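Local coordinates for protein 1-deoxy-D-xylulose 5-phosphate reductoisomerase (Moraxella catarrhalis, PDB 4ZQG) that catalyses the NAD(P)H-dependent rearrangement and reduction of 1-deoxy-D-xylulose 5-phosphate to 2-C-methyl-D-erythritol 4-phosphate, a step of the MEP pathway of isoprenoid synthesis, at residues M202-A210 with F350-T358. Numbering follows the deposited sequence.
Sequences MQNASVKEA and FLAEKICLT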
loop_
_atom_site.group_PDB
_atom_site.type_symbol
_atom_site.label_atom_id
_atom_site.label_comp_id
_atom_site.label_asym_id
_atom_site.label_seq_id
_atom_site.Cartn_x
_atom_site.Cartn_y
_atom_site.Cartn_z
ATOM N N MET A 202 -15.659 -22.962 -21.403
ATOM C CA MET A 202 -15.588 -23.405 -20.011
ATOM C C MET A 202 -16.400 -24.690 -19.844
ATOM O O MET A 202 -15.945 -25.625 -19.176
ATOM C CB MET A 202 -16.133 -22.348 -19.039
ATOM C CG MET A 202 -15.373 -21.036 -18.937
ATOM S SD MET A 202 -16.311 -19.889 -17.889
ATOM C CE MET A 202 -15.706 -20.219 -16.237
ATOM N N GLN A 203 -17.609 -24.712 -20.424
ATOM C CA GLN A 203 -18.435 -25.926 -20.485
ATOM C C GLN A 203 -17.577 -27.191 -20.696
ATOM O O GLN A 203 -17.678 -28.136 -19.915
ATOM C CB GLN A 203 -19.519 -25.807 -21.589
ATOM C CG GLN A 203 -20.877 -25.262 -21.118
ATOM C CD GLN A 203 -21.657 -24.454 -22.179
ATOM O OE1 GLN A 203 -21.464 -24.603 -23.385
ATOM N NE2 GLN A 203 -22.545 -23.584 -21.712
ATOM N N ASN A 204 -16.712 -27.164 -21.718
ATOM C CA ASN A 204 -15.966 -28.345 -22.167
ATOM C C ASN A 204 -14.598 -28.477 -21.536
ATOM O O ASN A 204 -13.770 -29.238 -22.015
ATOM C CB ASN A 204 -15.745 -28.302 -23.684
ATOM C CG ASN A 204 -17.024 -28.115 -24.469
ATOM O OD1 ASN A 204 -18.006 -27.574 -23.964
ATOM N ND2 ASN A 204 -17.008 -28.538 -25.732
ATOM N N ALA A 205 -14.341 -27.709 -20.492
ATOM C CA ALA A 205 -13.033 -27.704 -19.866
ATOM C C ALA A 205 -12.634 -29.091 -19.351
ATOM O O ALA A 205 -13.402 -29.756 -18.672
ATOM C CB ALA A 205 -13.007 -26.696 -18.721
ATOM N N SER A 206 -11.422 -29.515 -19.682
ATOM C CA SER A 206 -10.821 -30.637 -19.027
ATOM C C SER A 206 -10.366 -30.229 -17.632
ATOM O O SER A 206 -10.130 -29.066 -17.353
ATOM C CB SER A 206 -9.627 -31.159 -19.845
ATOM O OG SER A 206 -8.551 -30.222 -19.914
ATOM N N VAL A 207 -10.250 -31.210 -16.753
ATOM C CA VAL A 207 -9.674 -31.003 -15.428
ATOM C C VAL A 207 -8.254 -30.402 -15.511
ATOM O O VAL A 207 -7.907 -29.528 -14.715
ATOM C CB VAL A 207 -9.641 -32.348 -14.643
ATOM C CG1 VAL A 207 -8.919 -32.212 -13.312
ATOM C CG2 VAL A 207 -11.049 -32.874 -14.415
ATOM N N LYS A 208 -7.444 -30.910 -16.453
ATOM C CA LYS A 208 -6.096 -30.393 -16.772
ATOM C C LYS A 208 -6.136 -28.858 -17.037
ATOM O O LYS A 208 -5.325 -28.133 -16.466
ATOM C CB LYS A 208 -5.494 -31.157 -17.984
ATOM C CG LYS A 208 -3.972 -31.308 -18.027
ATOM C CD LYS A 208 -3.225 -30.002 -18.310
ATOM N N GLU A 209 -7.072 -28.379 -17.881
ATOM C CA GLU A 209 -7.269 -26.931 -18.131
ATOM C C GLU A 209 -7.590 -26.156 -16.847
ATOM O O GLU A 209 -6.886 -25.214 -16.482
ATOM C CB GLU A 209 -8.384 -26.672 -19.160
ATOM C CG GLU A 209 -7.920 -26.687 -20.606
ATOM C CD GLU A 209 -9.025 -27.036 -21.590
ATOM O OE1 GLU A 209 -9.007 -28.174 -22.135
ATOM O OE2 GLU A 209 -9.905 -26.167 -21.813
ATOM N N ALA A 210 -8.660 -26.571 -16.179
ATOM C CA ALA A 210 -9.151 -25.892 -14.993
ATOM C C ALA A 210 -8.160 -25.913 -13.826
ATOM O O ALA A 210 -8.085 -24.935 -13.072
ATOM C CB ALA A 210 -10.479 -26.503 -14.556
ATOM N N PHE A 350 -16.179 -32.499 -10.016
ATOM C CA PHE A 350 -15.614 -32.061 -11.285
ATOM C C PHE A 350 -14.325 -32.811 -11.584
ATOM O O PHE A 350 -14.139 -33.337 -12.683
ATOM C CB PHE A 350 -15.333 -30.559 -11.291
ATOM C CG PHE A 350 -14.710 -30.091 -12.574
ATOM C CD1 PHE A 350 -15.474 -30.004 -13.717
ATOM C CD2 PHE A 350 -13.353 -29.812 -12.643
ATOM C CE1 PHE A 350 -14.903 -29.609 -14.901
ATOM C CE2 PHE A 350 -12.776 -29.426 -13.830
ATOM C CZ PHE A 350 -13.551 -29.324 -14.962
ATOM N N LEU A 351 -13.441 -32.833 -10.589
ATOM C CA LEU A 351 -12.167 -33.564 -10.645
ATOM C C LEU A 351 -12.306 -35.104 -10.857
ATOM O O LEU A 351 -11.450 -35.744 -11.486
ATOM C CB LEU A 351 -11.395 -33.326 -9.348
ATOM C CG LEU A 351 -11.030 -31.895 -8.969
ATOM C CD1 LEU A 351 -10.925 -31.825 -7.452
ATOM C CD2 LEU A 351 -9.726 -31.471 -9.634
ATOM N N ALA A 352 -13.380 -35.683 -10.321
ATOM C CA ALA A 352 -13.750 -37.064 -10.606
ATOM C C ALA A 352 -14.386 -37.209 -11.999
ATOM O O ALA A 352 -14.671 -38.313 -12.418
ATOM C CB ALA A 352 -14.693 -37.579 -9.530
ATOM N N GLU A 353 -14.616 -36.103 -12.706
ATOM C CA GLU A 353 -15.074 -36.126 -14.105
ATOM C C GLU A 353 -16.516 -36.563 -14.247
ATOM O O GLU A 353 -16.899 -37.104 -15.268
ATOM C CB GLU A 353 -14.142 -36.978 -14.998
ATOM C CG GLU A 353 -12.659 -36.614 -14.838
ATOM C CD GLU A 353 -11.743 -37.219 -15.898
ATOM O OE1 GLU A 353 -10.694 -37.778 -15.517
ATOM O OE2 GLU A 353 -12.054 -37.135 -17.105
ATOM N N LYS A 354 -17.317 -36.267 -13.227
ATOM C CA LYS A 354 -18.760 -36.573 -13.207
ATOM C C LYS A 354 -19.632 -35.407 -13.694
ATOM O O LYS A 354 -20.705 -35.625 -14.256
ATOM C CB LYS A 354 -19.202 -37.001 -11.790
ATOM C CG LYS A 354 -18.794 -38.431 -11.387
ATOM C CD LYS A 354 -18.977 -38.683 -9.892
ATOM C CE LYS A 354 -18.464 -40.035 -9.468
ATOM N NZ LYS A 354 -19.376 -41.123 -9.925
ATOM N N ILE A 355 -19.191 -34.170 -13.454
ATOM C CA ILE A 355 -19.906 -33.006 -13.988
ATOM C C ILE A 355 -19.014 -32.099 -14.818
ATOM O O ILE A 355 -17.782 -32.181 -14.763
ATOM C CB ILE A 355 -20.618 -32.166 -12.894
ATOM C CG1 ILE A 355 -19.617 -31.588 -11.890
ATOM C CG2 ILE A 355 -21.657 -33.009 -12.164
ATOM C CD1 ILE A 355 -20.168 -30.430 -11.075
ATOM N N CYS A 356 -19.669 -31.257 -15.609
ATOM C CA CYS A 356 -19.014 -30.142 -16.285
ATOM C C CYS A 356 -18.534 -29.039 -15.337
ATOM O O CYS A 356 -19.044 -28.886 -14.240
ATOM C CB CYS A 356 -19.991 -29.529 -17.275
ATOM S SG CYS A 356 -20.316 -30.667 -18.598
ATOM N N LEU A 357 -17.578 -28.235 -15.782
ATOM C CA LEU A 357 -17.110 -27.114 -14.954
ATOM C C LEU A 357 -18.238 -26.127 -14.620
ATOM O O LEU A 357 -18.388 -25.750 -13.456
ATOM C CB LEU A 357 -15.963 -26.363 -15.622
ATOM C CG LEU A 357 -15.360 -25.273 -14.735
ATOM C CD1 LEU A 357 -14.693 -25.863 -13.493
ATOM C CD2 LEU A 357 -14.386 -24.431 -15.543
ATOM N N THR A 358 -19.002 -25.734 -15.647
ATOM C CA THR A 358 -20.148 -24.832 -15.510
ATOM C C THR A 358 -21.286 -25.397 -14.666
ATOM O O THR A 358 -22.181 -24.672 -14.247
ATOM C CB THR A 358 -20.762 -24.520 -16.877
ATOM O OG1 THR A 358 -20.934 -25.740 -17.612
ATOM C CG2 THR A 358 -19.855 -23.606 -17.648
#
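Val207 CG2 lies against Phe350 CE2 at 3.9 Å, the two side chains running antiparallel where the helix beginning at Val207 meets the end of helix 333-351. From Phe350 CB, the bond to CG stands anti to the residue's own N (chi1 178°), which swings the ring until its far end comes close to 202-210. Farther out, CE2 meets Ala210 CB and Val207 CA, both at 3.8 Å and both obliquely. At the tip, CZ is 3.7 Å from Ala205 O, which sits at the ring edge near its plane. Leu357, from the ring's own segment, lies over one face, its CD1 3.9 Å above the centre.

Val207 splits its two methyls: CG2 also rests 3.6 Å from Phe350 O and touches Glu353 CG, while CG1 meets Leu351 CD2 at 3.8 Å, the two side chains nearly perpendicular. At the other end, Thr358 OG1 approaches Gln203 CG at 3.5 Å, and Leu357 CB packs on Met202 O. No hydrogen bond joins the segments; apolar contacts, and carbonyl oxygens set at the ring edge, make up the contact.

Each segment shapes its own turn: Ser206 N-caps the helix, with Glu209 N donating to its OG at 162°, and Glu353, at positive phi, closes helix 333-351 in a Schellman motif. An N-capped helix start thus packs on a Schellman-terminated helix end, joining the central part of the reductoisomerase chain to its C-terminal helical domain.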